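Local coordinates for protein magnesium transporter MgtE (Enterococcus faecalis, PDB 2OUX) that probably carries magnesium ions across the cell membrane as a homodimer, this chain being its cytosolic part with an N domain and paired CBS domains, at residues Asp50-His53 / Leu54-Tyr57; Asn21-Met24 / Asn25-Arg28; Val148-Val151 / Ala152-Val156; Ala159-Val162 / Leu163-Ala167. All blocks are in the same frame, centred on the assembly; numbering follows the deposited sequence.

How the contacts relate
From the N terminus, contact 2 comes first, at the turn between helix 8-20 and helix 24-31; contact 1 follows inside helix 48-57. The two touch: Tyr57 of contact 1 packs on Gln22 and Met24 and takes a weak hydrogen bond from Arg28 on its carbonyl, joining helix 48-57 to helix 24-31 and to the turn before it. Contact 3, in the first CBS region, closes the turn from strand 149-150 into helix 156-166, and contact 4 lies along that helix. These also touch, through Ile150 on Ala159 and Val148 on Leu163. All four follow in series, none enclosing or crossing another; centres of contacts 1 and 3 are about 42 Å apart.

Contact 1: residues Asp50-His53 / Leu54-Tyr57; sequences DRQH and LYNY
Leu54 begins the second half of this continuous piece of helix 48-57, its N bonded to Asp50 O at 3.1 Å. Its side chain leads away from the preceding turn, CG lying anti to the backbone N (chi1 -174°). Tyr55 follows with N on Arg51 O at 3.0 Å, and its ring lies against that same oxygen, which sits 3.2 Å above the ring plane over the centre. The Tyr55 ring runs alongside the Arg51 chain, with OH 3.9 Å from Arg51 CB, while Gln52 OE1 comes in at the ring edge, 3.7 Å from Tyr55 CD1. The Gln52 amide is turned steeply to the ring, at 77°. Glu83 ties these ends together: its carboxylate takes a salt bridge from Arg51 and a hydrogen bond from Tyr55 OH, its backbone O one from Gln52 NE2; Tyr43 also bonds Tyr55 OH. Asn56 N reaches back to His53 O at 2.8 Å. A water lies in the plane of the His53 ring, 2.7 Å from ND1, and weakly accepts from Asn56 ND2. Tyr57 completes the series with a face of its ring over His53 O, 3.4 Å from CD2. In this helical part of the MgtE N domain, Leu54 packs on Phe27 of helix 24-31 and Leu63 of helix 60-67, while His53 and Tyr57 meet Leu19 of helix 8-20.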
loop_
_atom_site.group_PDB
_atom_site.type_symbol
_atom_site.label_atom_id
_atom_site.label_comp_id
_atom_site.label_asym_id
_atom_site.label_seq_id
_atom_site.Cartn_x
_atom_site.Cartn_y
_atom_site.Cartn_z
ATOM N N ASP A 50 -3.099 -35.235 3.719
ATOM C CA ASP A 50 -3.308 -34.336 2.599
ATOM C C ASP A 50 -2.196 -33.294 2.448
ATOM O O ASP A 50 -1.908 -32.854 1.338
ATOM C CB ASP A 50 -4.675 -33.665 2.725
ATOM C CG ASP A 50 -5.819 -34.673 2.711
ATOM O OD1 ASP A 50 -5.803 -35.578 1.855
ATOM O OD2 ASP A 50 -6.740 -34.564 3.544
ATOM N N ARG A 51 -1.555 -32.907 3.548
ATOM C CA ARG A 51 -0.469 -31.932 3.458
ATOM C C ARG A 51 0.650 -32.537 2.624
ATOM O O ARG A 51 1.252 -31.868 1.782
ATOM C CB ARG A 51 0.098 -31.581 4.835
ATOM C CG ARG A 51 -0.850 -30.884 5.782
ATOM C CD ARG A 51 -0.079 -30.381 7.002
ATOM N NE ARG A 51 -0.913 -30.370 8.198
ATOM C CZ ARG A 51 -0.667 -31.094 9.281
ATOM N NH1 ARG A 51 0.396 -31.885 9.325
ATOM N NH2 ARG A 51 -1.487 -31.031 10.321
ATOM N N GLN A 52 0.920 -33.815 2.871
ATOM C CA GLN A 52 1.964 -34.534 2.154
ATOM C C GLN A 52 1.744 -34.507 0.642
ATOM O O GLN A 52 2.673 -34.221 -0.121
ATOM C CB GLN A 52 2.033 -35.980 2.651
ATOM C CG GLN A 52 2.660 -36.131 4.030
ATOM C CD GLN A 52 4.068 -35.546 4.098
ATOM O OE1 GLN A 52 4.819 -35.591 3.122
ATOM N NE2 GLN A 52 4.436 -35.014 5.258
ATOM N N HIS A 53 0.521 -34.811 0.212
ATOM C CA HIS A 53 0.193 -34.798 -1.212
ATOM C C HIS A 53 0.473 -33.412 -1.741
ATOM O O HIS A 53 1.059 -33.242 -2.811
ATOM C CB HIS A 53 -1.291 -35.095 -1.445
ATOM C CG HIS A 53 -1.679 -36.504 -1.163
ATOM N ND1 HIS A 53 -1.156 -37.577 -1.846
ATOM C CD2 HIS A 53 -2.562 -37.028 -0.268
ATOM C CE1 HIS A 53 -1.691 -38.697 -1.394
ATOM N NE2 HIS A 53 -2.549 -38.383 -0.434
ATOM N N LEU A 54 0.040 -32.420 -0.969
ATOM C CA LEU A 54 0.207 -31.032 -1.352
ATOM C C LEU A 54 1.662 -30.675 -1.615
ATOM O O LEU A 54 1.954 -29.915 -2.538
ATOM C CB LEU A 54 -0.405 -30.127 -0.287
ATOM C CG LEU A 54 -0.441 -28.637 -0.602
ATOM C CD1 LEU A 54 -1.505 -27.977 0.226
ATOM C CD2 LEU A 54 0.919 -28.033 -0.329
ATOM N N TYR A 55 2.573 -31.233 -0.821
ATOM C CA TYR A 55 4.001 -30.978 -1.000
ATOM C C TYR A 55 4.474 -31.565 -2.326
ATOM O O TYR A 55 5.449 -31.095 -2.912
ATOM C CB TYR A 55 4.807 -31.601 0.150
ATOM C CG TYR A 55 4.457 -31.060 1.523
ATOM C CD1 TYR A 55 4.418 -31.900 2.639
ATOM C CD2 TYR A 55 4.156 -29.707 1.708
ATOM C CE1 TYR A 55 4.084 -31.408 3.903
ATOM C CE2 TYR A 55 3.822 -29.204 2.970
ATOM C CZ TYR A 55 3.787 -30.056 4.059
ATOM O OH TYR A 55 3.439 -29.556 5.294
ATOM N N ASN A 56 3.778 -32.594 -2.802
ATOM C CA ASN A 56 4.145 -33.235 -4.060
ATOM C C ASN A 56 3.659 -32.477 -5.302
ATOM O O ASN A 56 4.196 -32.663 -6.393
ATOM C CB ASN A 56 3.604 -34.672 -4.108
ATOM C CG ASN A 56 4.131 -35.540 -2.972
ATOM O OD1 ASN A 56 5.316 -35.491 -2.633
ATOM N ND2 ASN A 56 3.252 -36.354 -2.393
ATOM N N TYR A 57 2.654 -31.622 -5.147
ATOM C CA TYR A 57 2.124 -30.885 -6.290
ATOM C C TYR A 57 2.578 -29.435 -6.377
ATOM O O TYR A 57 2.289 -28.749 -7.358
ATOM C CB TYR A 57 0.597 -30.929 -6.286
ATOM C CG TYR A 57 0.013 -32.323 -6.315
ATOM C CD1 TYR A 57 0.509 -33.290 -7.187
ATOM C CD2 TYR A 57 -1.038 -32.673 -5.474
ATOM C CE1 TYR A 57 -0.036 -34.569 -7.227
ATOM C CE2 TYR A 57 -1.591 -33.948 -5.504
ATOM C CZ TYR A 57 -1.082 -34.890 -6.381
ATOM O OH TYR A 57 -1.628 -36.148 -6.420
HETATM O O HOH W 1 0.571 -37.650 -3.941
#

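Contact 2: residues Asn21-Met24 / Asn25-Arg28; sequences NQQM and NEFR
Phe27 N and Arg28 N make the two nearly straight bonds that start helix 24-31, the first to Gln23 O and the second to Met24 O, both at 2.9 Å. Gln23 is the N-cap residue, and just before it Gln22, with positive phi, ends helix 8-20 in a Schellman motif, making this a tight helix-to-helix turn. Beyond the backbone, Gln23 and Glu26 run side by side and point the same way, their CB atoms 3.9 Å apart. The Gln23 amide and Glu26 carboxylate are turned 76° to each other. One residue further on, the selenomethionine Met24 lies alongside Arg28, again pointing the same way, Met24 CG being 4.2 Å from Arg28 CD. CG of Met24 stands anti to its own backbone N (chi1 -179°), and the chain bends at its last torsion, bringing CE to 4.2 Å from Asn25 OD1. The charged end of Arg28 is held outside the turn by a salt bridge to Glu62 and a weak hydrogen bond to the carbonyl of Tyr57. Phe27 is the buried residue here, packing on Leu15, Thr18 and Leu19 of helix 8-20, where Gln23 also touches Thr18; the Phe27 ring meets that of Phe31 as well. Met24 O lies at the edge of the Phe27 ring, near its plane, 3.3 Å from Phe27 CB.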
loop_
_atom_site.group_PDB
_atom_site.type_symbol
_atom_site.label_atom_id
_atom_site.label_comp_id
_atom_site.label_asym_id
_atom_site.label_seq_id
_atom_site.Cartn_x
_atom_site.Cartn_y
_atom_site.Cartn_z
ATOM N N ASN A 21 -8.343 -37.432 -5.077
ATOM C CA ASN A 21 -8.310 -38.161 -6.342
ATOM C C ASN A 21 -6.967 -37.998 -7.039
ATOM O O ASN A 21 -6.785 -38.460 -8.161
ATOM C CB ASN A 21 -9.412 -37.669 -7.279
ATOM C CG ASN A 21 -10.795 -38.015 -6.779
ATOM O OD1 ASN A 21 -11.795 -37.686 -7.417
ATOM N ND2 ASN A 21 -10.860 -38.684 -5.634
ATOM N N GLN A 22 -6.036 -37.331 -6.368
ATOM C CA GLN A 22 -4.705 -37.098 -6.910
ATOM C C GLN A 22 -4.694 -36.572 -8.344
ATOM O O GLN A 22 -3.949 -37.058 -9.197
ATOM C CB GLN A 22 -3.865 -38.374 -6.795
ATOM C CG GLN A 22 -3.585 -38.766 -5.347
ATOM C CD GLN A 22 -2.406 -39.713 -5.201
ATOM O OE1 GLN A 22 -2.560 -40.934 -5.228
ATOM N NE2 GLN A 22 -1.213 -39.145 -5.056
ATOM N N GLN A 23 -5.523 -35.563 -8.590
ATOM C CA GLN A 23 -5.632 -34.924 -9.898
ATOM C C GLN A 23 -4.705 -33.704 -9.868
ATOM O O GLN A 23 -5.167 -32.562 -9.814
ATOM C CB GLN A 23 -7.079 -34.474 -10.141
ATOM C CG GLN A 23 -8.132 -35.545 -9.865
ATOM C CD GLN A 23 -9.559 -35.002 -9.894
ATOM O OE1 GLN A 23 -10.025 -34.503 -10.918
ATOM N NE2 GLN A 23 -10.257 -35.099 -8.765
HETATM N N MSE A 24 -3.398 -33.958 -9.900
HETATM C CA MSE A 24 -2.385 -32.907 -9.836
HETATM C C MSE A 24 -2.692 -31.609 -10.576
HETATM O O MSE A 24 -2.730 -30.538 -9.969
HETATM C CB MSE A 24 -1.030 -33.448 -10.313
HETATM C CG MSE A 24 0.100 -32.417 -10.266
HETATM SE SE MSE A 24 1.885 -33.153 -10.497
HETATM C CE MSE A 24 2.163 -32.706 -12.359
ATOM N N ASN A 25 -2.913 -31.695 -11.881
ATOM C CA ASN A 25 -3.180 -30.503 -12.681
ATOM C C ASN A 25 -4.464 -29.753 -12.311
ATOM O O ASN A 25 -4.483 -28.515 -12.303
ATOM C CB ASN A 25 -3.173 -30.882 -14.163
ATOM C CG ASN A 25 -1.866 -31.558 -14.582
ATOM O OD1 ASN A 25 -0.808 -30.922 -14.644
ATOM N ND2 ASN A 25 -1.936 -32.861 -14.853
ATOM N N GLU A 26 -5.532 -30.487 -12.006
ATOM C CA GLU A 26 -6.790 -29.851 -11.619
ATOM C C GLU A 26 -6.548 -29.124 -10.297
ATOM O O GLU A 26 -6.999 -27.996 -10.096
ATOM C CB GLU A 26 -7.886 -30.897 -11.426
ATOM C CG GLU A 26 -9.159 -30.656 -12.236
ATOM C CD GLU A 26 -9.844 -29.325 -11.935
ATOM O OE1 GLU A 26 -11.071 -29.338 -11.687
ATOM O OE2 GLU A 26 -9.173 -28.266 -11.965
ATOM N N PHE A 27 -5.828 -29.791 -9.400
ATOM C CA PHE A 27 -5.493 -29.243 -8.098
ATOM C C PHE A 27 -4.731 -27.934 -8.257
ATOM O O PHE A 27 -5.143 -26.900 -7.742
ATOM C CB PHE A 27 -4.625 -30.223 -7.318
ATOM C CG PHE A 27 -4.100 -29.661 -6.039
ATOM C CD1 PHE A 27 -4.921 -29.572 -4.918
ATOM C CD2 PHE A 27 -2.807 -29.162 -5.966
ATOM C CE1 PHE A 27 -4.460 -28.993 -3.748
ATOM C CE2 PHE A 27 -2.337 -28.580 -4.797
ATOM C CZ PHE A 27 -3.164 -28.495 -3.687
ATOM N N ARG A 28 -3.611 -27.998 -8.970
ATOM C CA ARG A 28 -2.776 -26.833 -9.204
ATOM C C ARG A 28 -3.553 -25.642 -9.728
ATOM O O ARG A 28 -3.409 -24.533 -9.207
ATOM C CB ARG A 28 -1.656 -27.170 -10.185
ATOM C CG ARG A 28 -0.625 -28.123 -9.636
ATOM C CD ARG A 28 0.522 -28.269 -10.604
ATOM N NE ARG A 28 1.787 -27.948 -9.963
ATOM C CZ ARG A 28 2.403 -26.771 -10.038
ATOM N NH1 ARG A 28 1.890 -25.772 -10.736
ATOM N NH2 ARG A 28 3.547 -26.604 -9.402
#

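Contact 3: residues Val148-Val151 / Ala152-Val156; sequences VSIV and ANQTV
The turn that carries strand 149-150 of the first CBS region into helix 156-166, the opening of a beta-alpha-beta unit, is closed by Gln154 folding back on Ile150 and Val151. Asn153 is the centre of an inverse gamma turn, bridged by a short hydrogen bond from Gln154 N to Ala152 O at 2.6 Å. This reversal sends the Gln154 side chain back toward the strand end. There CG lies anti to the backbone N (chi1 165°) and the chain continues extended, crossing Ile150 and Val151 at about a right angle. Near its base, Gln154 CB rests 3.5 Å from Val151 O and 4.1 Å from Val151 CG2. The other end of the amide, NE2, is hydrogen-bonded to Ser158 in the first turn of the helix, so one side chain spans strand end and helix start. Thr155 is the N-cap, its OG1 accepting from Ser158 N. The strand side is held by backbone bonds from Val148 and Ile150 to Tyr177 of the neighbouring parallel strand, a residue that takes part in a magnesium site; the side chains of Ile150 and Tyr177 are about 7 Å apart. Buried Ile150 also packs on Val176, Ala159 and Ile203, while Ala152 meets Val178 and Ala204. The Gln154 oxygen rests against the Ile150 side chain: OE1 lies 3.3 Å from Ile150 CB.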
loop_
_atom_site.group_PDB
_atom_site.type_symbol
_atom_site.label_atom_id
_atom_site.label_comp_id
_atom_site.label_asym_id
_atom_site.label_seq_id
_atom_site.Cartn_x
_atom_site.Cartn_y
_atom_site.Cartn_z
ATOM N N VAL A 148 13.379 -2.561 -5.004
ATOM C CA VAL A 148 13.927 -2.166 -6.293
ATOM C C VAL A 148 14.765 -0.899 -6.187
ATOM O O VAL A 148 14.288 0.134 -5.726
ATOM C CB VAL A 148 12.811 -1.898 -7.330
ATOM C CG1 VAL A 148 13.427 -1.549 -8.677
ATOM C CG2 VAL A 148 11.906 -3.106 -7.442
ATOM N N SER A 149 16.012 -0.975 -6.626
ATOM C CA SER A 149 16.875 0.196 -6.598
ATOM C C SER A 149 17.545 0.398 -7.957
ATOM O O SER A 149 17.874 -0.564 -8.650
ATOM C CB SER A 149 17.933 0.048 -5.500
ATOM O OG SER A 149 18.578 -1.206 -5.578
ATOM N N ILE A 150 17.724 1.655 -8.339
ATOM C CA ILE A 150 18.357 1.998 -9.607
ATOM C C ILE A 150 19.270 3.197 -9.388
ATOM O O ILE A 150 19.268 3.795 -8.309
ATOM C CB ILE A 150 17.312 2.395 -10.669
ATOM C CG1 ILE A 150 16.493 3.581 -10.153
ATOM C CG2 ILE A 150 16.434 1.214 -11.002
ATOM C CD1 ILE A 150 15.628 4.251 -11.199
ATOM N N VAL A 151 20.051 3.536 -10.410
ATOM C CA VAL A 151 20.945 4.687 -10.336
ATOM C C VAL A 151 20.260 5.854 -11.021
ATOM O O VAL A 151 19.400 5.659 -11.884
ATOM C CB VAL A 151 22.292 4.438 -11.053
ATOM C CG1 VAL A 151 23.056 3.340 -10.352
ATOM C CG2 VAL A 151 22.048 4.084 -12.520
ATOM N N ALA A 152 20.667 7.061 -10.642
ATOM C CA ALA A 152 20.104 8.291 -11.185
ATOM C C ALA A 152 20.274 8.534 -12.691
ATOM O O ALA A 152 19.289 8.787 -13.382
ATOM C CB ALA A 152 20.660 9.478 -10.415
ATOM N N ASN A 153 21.511 8.470 -13.190
ATOM C CA ASN A 153 21.796 8.732 -14.605
ATOM C C ASN A 153 21.323 7.633 -15.541
ATOM O O ASN A 153 22.062 7.139 -16.383
ATOM C CB ASN A 153 23.298 8.985 -14.802
ATOM C CG ASN A 153 23.650 9.371 -16.235
ATOM O OD1 ASN A 153 24.142 8.547 -17.013
ATOM N ND2 ASN A 153 23.391 10.629 -16.591
ATOM N N GLN A 154 20.064 7.267 -15.390
ATOM C CA GLN A 154 19.447 6.237 -16.200
ATOM C C GLN A 154 18.131 6.816 -16.712
ATOM O O GLN A 154 17.609 7.771 -16.141
ATOM C CB GLN A 154 19.218 5.010 -15.321
ATOM C CG GLN A 154 18.289 3.961 -15.860
ATOM C CD GLN A 154 18.271 2.733 -14.972
ATOM O OE1 GLN A 154 18.278 2.842 -13.748
ATOM N NE2 GLN A 154 18.246 1.559 -15.582
ATOM N N THR A 155 17.607 6.253 -17.794
ATOM C CA THR A 155 16.346 6.722 -18.353
ATOM C C THR A 155 15.186 5.913 -17.780
ATOM O O THR A 155 15.388 4.818 -17.248
ATOM C CB THR A 155 16.320 6.538 -19.857
ATOM O OG1 THR A 155 16.507 5.151 -20.151
ATOM C CG2 THR A 155 17.415 7.360 -20.520
ATOM N N VAL A 156 13.967 6.440 -17.906
ATOM C CA VAL A 156 12.801 5.731 -17.395
ATOM C C VAL A 156 12.647 4.453 -18.216
ATOM O O VAL A 156 12.251 3.403 -17.697
ATOM C CB VAL A 156 11.505 6.585 -17.503
ATOM C CG1 VAL A 156 11.768 8.012 -17.033
ATOM C CG2 VAL A 156 10.982 6.562 -18.911
#

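Contact 4: residues Ala159-Val162 / Leu163-Ala167; sequences AMYV and LKNQA
Tyr161 and Asn165, one helical turn apart, bring their flat groups together obliquely: Asn165 OD1 lies 3.2 Å from Tyr161 CD1. The ring and amide planes are 38° apart, though the two side chains cross at about a right angle. CG of Tyr161 is anti to the backbone N (chi1 168°), which swings the ring along the helix toward its C-terminal end and alongside the Asn165 amide. In the backbone, Asn165 N bonds Tyr161 O at 2.9 Å. The same pattern joins Leu163 N to Ala159 O and Lys164 N to Met160 O. At the last turn the side chain of Gln166 settles beside Val162, CB to CG1 being 4.0 Å. Toward Leu163, which is buried, the selenomethionine Met160 is bent at both outer torsions, laying SE 3.7 Å from Leu163 CD1. Leu163 CG also packs 3.3 Å from Ala159 O. Leu163 presses on Leu191 and Leu194 of helix 191-194 and on Val148 and Ile173, whereas Met160 packs on Ile195 of the second subunit. Arg192 of that subunit donates to Ala167 O, and Lys164 NZ makes a long, weak ion pair with Asp198 of the same second subunit. Helix 156-166 is thus the crossover helix of a beta-alpha-beta unit, between parallel strands 149-150 and 175-179 of the CBS fold, and lies at the homodimer interface.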
loop_
_atom_site.group_PDB
_atom_site.type_symbol
_atom_site.label_atom_id
_atom_site.label_comp_id
_atom_site.label_asym_id
_atom_site.label_seq_id
_atom_site.Cartn_x
_atom_site.Cartn_y
_atom_site.Cartn_z
ATOM N N ALA A 159 14.740 2.099 -16.529
ATOM C CA ALA A 159 14.188 1.743 -15.227
ATOM C C ALA A 159 12.995 0.806 -15.432
ATOM O O ALA A 159 12.833 -0.192 -14.719
ATOM C CB ALA A 159 13.746 3.008 -14.491
HETATM N N MSE A 160 12.167 1.139 -16.418
HETATM C CA MSE A 160 10.978 0.363 -16.751
HETATM C C MSE A 160 11.320 -1.019 -17.286
HETATM O O MSE A 160 10.471 -1.916 -17.292
HETATM C CB MSE A 160 10.132 1.106 -17.788
HETATM C CG MSE A 160 9.377 2.323 -17.254
HETATM SE SE MSE A 160 7.993 1.884 -15.940
HETATM C CE MSE A 160 7.387 0.232 -16.722
ATOM N N TYR A 161 12.555 -1.196 -17.747
ATOM C CA TYR A 161 12.965 -2.494 -18.268
ATOM C C TYR A 161 13.223 -3.425 -17.094
ATOM O O TYR A 161 12.865 -4.607 -17.131
ATOM C CB TYR A 161 14.231 -2.363 -19.123
ATOM C CG TYR A 161 14.874 -3.693 -19.459
ATOM C CD1 TYR A 161 14.234 -4.614 -20.289
ATOM C CD2 TYR A 161 16.114 -4.039 -18.925
ATOM C CE1 TYR A 161 14.818 -5.850 -20.579
ATOM C CE2 TYR A 161 16.705 -5.271 -19.207
ATOM C CZ TYR A 161 16.053 -6.170 -20.033
ATOM O OH TYR A 161 16.643 -7.381 -20.310
ATOM N N VAL A 162 13.851 -2.889 -16.052
ATOM C CA VAL A 162 14.134 -3.675 -14.862
ATOM C C VAL A 162 12.807 -4.173 -14.306
ATOM O O VAL A 162 12.633 -5.358 -14.033
ATOM C CB VAL A 162 14.826 -2.830 -13.772
ATOM C CG1 VAL A 162 14.918 -3.630 -12.484
ATOM C CG2 VAL A 162 16.210 -2.406 -14.232
ATOM N N LEU A 163 11.867 -3.252 -14.154
ATOM C CA LEU A 163 10.559 -3.580 -13.620
ATOM C C LEU A 163 9.864 -4.694 -14.384
ATOM O O LEU A 163 9.441 -5.685 -13.794
ATOM C CB LEU A 163 9.688 -2.328 -13.611
ATOM C CG LEU A 163 10.306 -1.184 -12.808
ATOM C CD1 LEU A 163 9.543 0.102 -13.062
ATOM C CD2 LEU A 163 10.300 -1.540 -11.331
ATOM N N LYS A 164 9.753 -4.540 -15.700
ATOM C CA LYS A 164 9.081 -5.541 -16.516
ATOM C C LYS A 164 9.775 -6.896 -16.616
ATOM O O LYS A 164 9.117 -7.933 -16.513
ATOM C CB LYS A 164 8.848 -5.017 -17.934
ATOM C CG LYS A 164 8.174 -6.045 -18.850
ATOM C CD LYS A 164 8.024 -5.529 -20.268
ATOM C CE LYS A 164 7.294 -6.524 -21.153
ATOM N NZ LYS A 164 7.102 -5.996 -22.534
ATOM N N ASN A 165 11.089 -6.894 -16.820
ATOM C CA ASN A 165 11.820 -8.147 -16.984
ATOM C C ASN A 165 12.784 -8.537 -15.866
ATOM O O ASN A 165 13.370 -9.621 -15.918
ATOM C CB ASN A 165 12.606 -8.135 -18.306
ATOM C CG ASN A 165 11.766 -7.687 -19.493
ATOM O OD1 ASN A 165 11.700 -6.500 -19.804
ATOM N ND2 ASN A 165 11.123 -8.639 -20.161
ATOM N N GLN A 166 12.951 -7.685 -14.860
ATOM C CA GLN A 166 13.888 -8.004 -13.785
ATOM C C GLN A 166 13.421 -7.640 -12.373
ATOM O O GLN A 166 14.249 -7.371 -11.502
ATOM C CB GLN A 166 15.234 -7.311 -14.052
ATOM C CG GLN A 166 15.896 -7.632 -15.388
ATOM C CD GLN A 166 16.400 -9.063 -15.477
ATOM O OE1 GLN A 166 17.098 -9.549 -14.583
ATOM N NE2 GLN A 166 16.062 -9.741 -16.568
ATOM N N ALA A 167 12.115 -7.640 -12.133
ATOM C CA ALA A 167 11.598 -7.296 -10.812
ATOM C C ALA A 167 10.557 -8.289 -10.298
ATOM O O ALA A 167 9.642 -7.920 -9.573
ATOM C CB ALA A 167 11.004 -5.902 -10.850
#